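Local coordinates for BH1408 protein (Bacillus halodurans, PDB 4E0A) that probably transfers an acetyl group to an amine, as other members of the GNAT family of N-acetyltransferases do, at residues Ala15-His18 with Thr19-His22; Lys27-Gly30 with Asp31-Arg34; Leu108-Glu111 with Ala112-Tyr116. The protein carries 1 engineered substitution. All coordinates share one frame; numbering follows the deposited sequence.

Contact 1 of 3, residues Ala15-His18 with Thr19-His22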
# COMPACT_ATOMS: atom_id res chain seq x y z
N ALA A 15 6.24 23.68 2.91
CA ALA A 15 5.91 23.45 1.50
C ALA A 15 7.16 23.31 0.62
O ALA A 15 7.22 22.45 -0.27
CB ALA A 15 4.98 24.56 0.96
N ARG A 16 8.15 24.15 0.88
CA ARG A 16 9.39 24.13 0.12
C ARG A 16 10.09 22.77 0.26
O ARG A 16 10.55 22.18 -0.73
CB ARG A 16 10.32 25.25 0.59
CG ARG A 16 11.68 25.28 -0.10
CD ARG A 16 12.55 26.42 0.40
NE ARG A 16 12.93 26.28 1.81
CZ ARG A 16 14.01 25.62 2.22
NH1 ARG A 16 14.80 25.03 1.34
NH2 ARG A 16 14.29 25.55 3.52
N LEU A 17 10.15 22.28 1.49
CA LEU A 17 10.70 20.95 1.74
C LEU A 17 9.89 19.86 1.05
O LEU A 17 10.46 18.93 0.48
CB LEU A 17 10.76 20.67 3.24
CG LEU A 17 12.02 21.10 4.00
CD1 LEU A 17 12.58 22.43 3.55
CD2 LEU A 17 11.71 21.13 5.49
N HIS A 18 8.56 19.96 1.11
CA HIS A 18 7.72 18.95 0.47
C HIS A 18 8.01 18.90 -1.03
O HIS A 18 8.05 17.82 -1.64
CB HIS A 18 6.24 19.22 0.71
CG HIS A 18 5.35 18.16 0.13
ND1 HIS A 18 4.82 18.26 -1.15
CD2 HIS A 18 4.89 17.00 0.63
CE1 HIS A 18 4.08 17.20 -1.40
NE2 HIS A 18 4.10 16.41 -0.33
N THR A 19 8.24 20.07 -1.61
CA THR A 19 8.52 20.18 -3.04
C THR A 19 9.82 19.50 -3.48
O THR A 19 9.85 18.87 -4.53
CB THR A 19 8.46 21.65 -3.50
OG1 THR A 19 7.11 22.11 -3.37
CG2 THR A 19 8.90 21.79 -4.97
N GLN A 20 10.90 19.63 -2.68
CA GLN A 20 12.13 18.90 -2.96
C GLN A 20 11.83 17.43 -3.16
O GLN A 20 12.22 16.83 -4.17
CB GLN A 20 13.15 19.05 -1.82
CG GLN A 20 13.64 20.45 -1.57
CD GLN A 20 14.58 20.53 -0.38
OE1 GLN A 20 14.94 19.51 0.22
NE2 GLN A 20 14.97 21.74 -0.02
N VAL A 21 11.11 16.84 -2.21
CA VAL A 21 10.80 15.42 -2.28
C VAL A 21 9.81 15.12 -3.41
O VAL A 21 9.98 14.14 -4.15
CB VAL A 21 10.28 14.87 -0.92
CG1 VAL A 21 9.70 13.47 -1.08
CG2 VAL A 21 11.42 14.85 0.11
N HIS A 22 8.81 15.99 -3.59
CA HIS A 22 7.86 15.76 -4.67
C HIS A 22 8.55 15.74 -6.03
O HIS A 22 8.31 14.84 -6.84
CB HIS A 22 6.74 16.78 -4.71
CG HIS A 22 5.65 16.39 -5.66
ND1 HIS A 22 4.83 15.32 -5.42
CD2 HIS A 22 5.30 16.88 -6.87
CE1 HIS A 22 3.99 15.18 -6.43
NE2 HIS A 22 4.25 16.11 -7.33
O HOH W 1 14.25 24.03 -1.75
O HOH W 2 13.01 17.83 1.63

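Contact 2 of 3, residues Lys27-Gly30 with Asp31-Arg34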
# COMPACT_ATOMS: atom_id res chain seq x y z
N LYS A 27 10.61 13.20 -11.01
CA LYS A 27 11.76 12.85 -11.83
C LYS A 27 11.81 11.35 -12.12
O LYS A 27 12.03 10.94 -13.26
CB LYS A 27 13.03 13.30 -11.10
CG LYS A 27 14.30 13.29 -11.94
CD LYS A 27 15.38 14.13 -11.25
CE LYS A 27 16.72 14.02 -11.95
NZ LYS A 27 17.20 12.61 -12.02
N GLU A 28 11.60 10.54 -11.08
CA GLU A 28 11.78 9.09 -11.20
C GLU A 28 10.53 8.32 -11.62
O GLU A 28 10.61 7.25 -12.23
CB GLU A 28 12.29 8.50 -9.88
CG GLU A 28 13.60 9.10 -9.39
CD GLU A 28 14.74 8.85 -10.34
OE1 GLU A 28 14.77 7.77 -10.98
OE2 GLU A 28 15.62 9.73 -10.45
N ARG A 29 9.36 8.84 -11.25
CA ARG A 29 8.10 8.20 -11.59
C ARG A 29 7.10 9.24 -12.07
O ARG A 29 6.09 9.50 -11.41
CB ARG A 29 7.52 7.47 -10.36
CG ARG A 29 8.25 6.18 -9.94
CD ARG A 29 8.39 5.19 -11.08
NE ARG A 29 7.11 4.72 -11.62
CZ ARG A 29 6.50 3.59 -11.26
NH1 ARG A 29 7.03 2.81 -10.32
NH2 ARG A 29 5.34 3.25 -11.81
N GLY A 30 7.38 9.84 -13.22
CA GLY A 30 6.52 10.85 -13.80
C GLY A 30 5.19 10.29 -14.28
O GLY A 30 4.27 11.05 -14.61
N ASP A 31 5.08 8.96 -14.31
CA ASP A 31 3.85 8.30 -14.72
C ASP A 31 2.83 8.33 -13.60
O ASP A 31 1.62 8.21 -13.83
CB ASP A 31 4.13 6.86 -15.19
CG ASP A 31 4.83 6.02 -14.14
OD1 ASP A 31 5.67 6.54 -13.38
OD2 ASP A 31 4.53 4.80 -14.07
N ILE A 32 3.32 8.52 -12.38
CA ILE A 32 2.47 8.56 -11.20
C ILE A 32 2.37 9.99 -10.69
O ILE A 32 1.28 10.47 -10.37
CB ILE A 32 3.02 7.61 -10.09
CG1 ILE A 32 2.96 6.14 -10.57
CG2 ILE A 32 2.25 7.77 -8.77
CD1 ILE A 32 3.31 5.12 -9.51
N PHE A 33 3.52 10.67 -10.62
CA PHE A 33 3.60 11.98 -9.97
C PHE A 33 3.63 13.11 -10.99
O PHE A 33 4.18 12.97 -12.08
CB PHE A 33 4.83 12.04 -9.05
CG PHE A 33 4.78 11.05 -7.92
CD1 PHE A 33 5.38 9.80 -8.03
CD2 PHE A 33 4.11 11.36 -6.75
CE1 PHE A 33 5.31 8.89 -7.00
CE2 PHE A 33 4.04 10.45 -5.71
CZ PHE A 33 4.64 9.22 -5.84
N ARG A 34 3.01 14.22 -10.63
CA ARG A 34 2.86 15.34 -11.54
C ARG A 34 3.49 16.60 -10.93
O ARG A 34 3.32 16.87 -9.74
CB ARG A 34 1.36 15.56 -11.81
CG ARG A 34 1.04 16.60 -12.86
CD ARG A 34 -0.48 16.75 -12.97
NE ARG A 34 -0.87 17.73 -13.98
CZ ARG A 34 -1.00 19.03 -13.75
NH1 ARG A 34 -0.76 19.53 -12.54
NH2 ARG A 34 -1.37 19.84 -14.73

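Contact 3 of 3, residues Leu108-Glu111 with Ala112-Tyr116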
# COMPACT_ATOMS: atom_id res chain seq x y z
N LEU A 108 16.35 12.33 14.71
CA LEU A 108 15.72 13.04 15.82
C LEU A 108 14.21 13.15 15.61
O LEU A 108 13.43 12.95 16.55
CB LEU A 108 16.34 14.42 16.01
CG LEU A 108 17.73 14.46 16.65
CD1 LEU A 108 18.29 15.86 16.62
CD2 LEU A 108 17.68 13.96 18.08
N ILE A 109 13.79 13.47 14.40
CA ILE A 109 12.35 13.54 14.09
C ILE A 109 11.68 12.18 14.29
O ILE A 109 10.61 12.07 14.90
CB ILE A 109 12.08 14.03 12.67
CG1 ILE A 109 12.39 15.53 12.55
CG2 ILE A 109 10.61 13.77 12.27
CD1 ILE A 109 11.38 16.38 13.24
N PHE A 110 12.33 11.13 13.79
CA PHE A 110 11.79 9.78 13.92
C PHE A 110 11.66 9.35 15.38
O PHE A 110 10.69 8.71 15.77
CB PHE A 110 12.65 8.77 13.17
CG PHE A 110 11.97 7.45 12.92
CD1 PHE A 110 11.06 7.31 11.86
CD2 PHE A 110 12.23 6.36 13.73
CE1 PHE A 110 10.43 6.11 11.61
CE2 PHE A 110 11.60 5.14 13.48
CZ PHE A 110 10.70 5.00 12.42
N GLU A 111 12.66 9.69 16.19
CA GLU A 111 12.58 9.42 17.62
C GLU A 111 11.36 10.09 18.26
O GLU A 111 10.70 9.49 19.11
CB GLU A 111 13.88 9.82 18.31
CG GLU A 111 14.97 8.79 18.08
CD GLU A 111 16.36 9.32 18.34
OE1 GLU A 111 16.51 10.55 18.50
OE2 GLU A 111 17.30 8.50 18.38
N ALA A 112 11.07 11.32 17.84
CA ALA A 112 9.88 12.02 18.32
C ALA A 112 8.61 11.25 17.94
O ALA A 112 7.67 11.15 18.72
CB ALA A 112 9.83 13.42 17.74
N ILE A 113 8.60 10.69 16.73
CA ILE A 113 7.44 9.93 16.27
C ILE A 113 7.27 8.66 17.10
O ILE A 113 6.15 8.31 17.48
CB ILE A 113 7.52 9.63 14.77
CG1 ILE A 113 7.53 10.96 13.98
CG2 ILE A 113 6.36 8.76 14.30
CD1 ILE A 113 7.77 10.79 12.51
N ILE A 114 8.37 7.98 17.41
CA ILE A 114 8.32 6.81 18.29
C ILE A 114 7.68 7.17 19.63
O ILE A 114 6.79 6.47 20.11
CB ILE A 114 9.70 6.19 18.52
CG1 ILE A 114 10.24 5.58 17.23
CG2 ILE A 114 9.63 5.12 19.63
CD1 ILE A 114 11.72 5.20 17.29
N SER A 115 8.13 8.28 20.22
CA SER A 115 7.60 8.72 21.51
C SER A 115 6.10 8.94 21.43
O SER A 115 5.37 8.62 22.36
CB SER A 115 8.29 9.99 21.99
OG SER A 115 9.62 9.72 22.40
N TYR A 116 5.66 9.49 20.30
CA TYR A 116 4.24 9.69 20.06
C TYR A 116 3.52 8.35 20.00
O TYR A 116 2.48 8.18 20.63
CB TYR A 116 4.04 10.46 18.74
CG TYR A 116 2.60 10.71 18.39
CD1 TYR A 116 1.90 9.85 17.55
CD2 TYR A 116 1.92 11.81 18.90
CE1 TYR A 116 0.57 10.08 17.23
CE2 TYR A 116 0.59 12.05 18.59
CZ TYR A 116 -0.08 11.18 17.75
OH TYR A 116 -1.40 11.41 17.44
O HOH W 3 11.87 8.02 21.10

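Contact 1 of 3, residues Ala15-His18 with Thr19-His22
R16 and Q20, one turn apart on helix 11-28, run side by side and point the same way, and their polar ends are joined through water rather than directly. R16 NH1 lies 3.6 Å from Q20 NE2; both are donors, and a single water accepts from each of them, at 3.0 Å from Q20 NE2. A bend at chi3 (66°) turns the guanidinium toward the glutamine, its plane 66° from the amide. The CD1 methyl of L17 lies over one face of this guanidinium, offset toward the rim. The planar guanidinium of a long arginine and an amide that can both donate and accept suit a place beside D97, which forms a salt bridge with R16 and accepts from Q20 NE2, and beside the backbone N-H of E98, which is taken by Q20 OE1.

The backbone supplies the regular i to i+4 bonds of an alpha-helix, from T19, Q20 and H22 back to A15, R16 and H18; the shortest joins H22 N to H18 O at 2.8 Å. The bond from V21 N to L17 O is weak at 3.5 Å. T19 OG1, set beside its own backbone N (chi1 -66°), lies 3.1 Å from A15 O.

Toward the loop after the helix, T19 OG1 and H18 ND1 are each hydrogen-bonded to T39 OG1, while the buried H22 reaches R34 O through NE2, so that both imidazoles, each with a ring nitrogen to offer, tie the helix to that loop. Against the sheet, L17 packs on I66 and Y69 of strand 65-77, H18 touches Y69 as well as D93 of strand 86-96, and V21 meets C95 of that same strand.

Contact 2 of 3, residues Lys27-Gly30 with Asp31-Arg34
R29 O takes two backbone N-H groups from the segment 31-34, just after helix 11-28 ends. I32 N to R29 O, at 3.1 Å, closes a beta-turn over residues 29-32, with G30 and D31 close to type I values, and F33 N adds an i to i+4 bond to the same oxygen at 2.9 Å. The F33 donor lies nearly along the C=O axis, whereas I32 N comes from above the carbonyl plane. R29 is the first residue to leave helical angles, and in this GNAT-family protein the turn leads from the helix into the loop before helix 42-50. G30 has no side chain at the bend, and its CA makes a C-H...O contact with F33 O.

The side chains add an ion pair across the turn. R29 grips the D31 carboxylate side-on, NE to OD1 and NH2 to OD2, both oxygens using their syn lone pairs and both bonds lying close to the guanidinium plane. The two flat groups are only 21° apart. Bends at chi2 and chi3 fold the arginine back over the turn, and the D31 rotamer (chi1 57°) turns the carboxylate back to meet its NE/NH2 edge. With E153 at R29 NH1, two acids balance the charge and probably fix the orientation of the guanidinium.

Apolar groups pack against the turn. The F33 ring has R29 CB at its edge and I32 CG2 over one face, and it meets Y130 and H25 edge-to-face. Q84 of the second subunit donates to G30 O, and M83 of that subunit packs on I32 and F33. I32 CD1 lies over one face of the R29 guanidinium, 3.6 Å from R29 NH2.

Contact 3 of 3, residues Leu108-Glu111 with Ala112-Tyr116
F110 and I114, a turn apart on helix 105-119, make the closest side-chain contact here: I114 CD1 lies 3.8 Å from F110 CD2, approaching the ring obliquely. Setting F110 CG anti to its nitrogen (chi1 -163°) swings the ring along the helix to that methyl. A looser apolar pair, I109 CG2 with I113 CD1 at 4.1 Å, follows the same spacing on the sheet-facing side.

The backbone sets that spacing. A112 N donates to L108 O, I113 N to I109 O at 3.0 Å, I114 N to F110 O at 2.9 Å, and S115 N to E111 O. A water also donates to E111 O.

Farther out, I109 and I113 pack on S70 of strand 65-77, and I113 also on L57, I72 and I91. F110 touches I91, L143 and M145, and together with I114 reaches L154 of the second subunit. Helix 105-119 is the crossover helix of the beta-alpha-beta unit formed with the parallel strands 86-96 and 124-130, packed on the sheet through I109 and I113. The chemistry is divided: branched and aromatic residues bury carbon against sheet and partner subunit, while the E111 carbonyl, which accepts from S115 N and from a water, lies on the polar side.

In the fold
Contacts 1 and 2 follow one another on helix 11-28 and the turn after it, with centres about 14 Å apart. They touch directly: H22 NE2 lies 2.7 Å from R34 O, a probable hydrogen bond, and the rings of H22 and F33 pack together. Contact 3 lies on the opposite side of the chain's centre, about 21 Å from contact 1 and 30 Å from contact 2, centre to centre. Strands 65-77 and 86-96 carry partners of both contacts 1 and 3. All three contacts meet the second subunit. In GNAT enzymes the acetyl-CoA pyrophosphate binds at the start of the helix corresponding to 105-119, so contact 3 probably lies near that site.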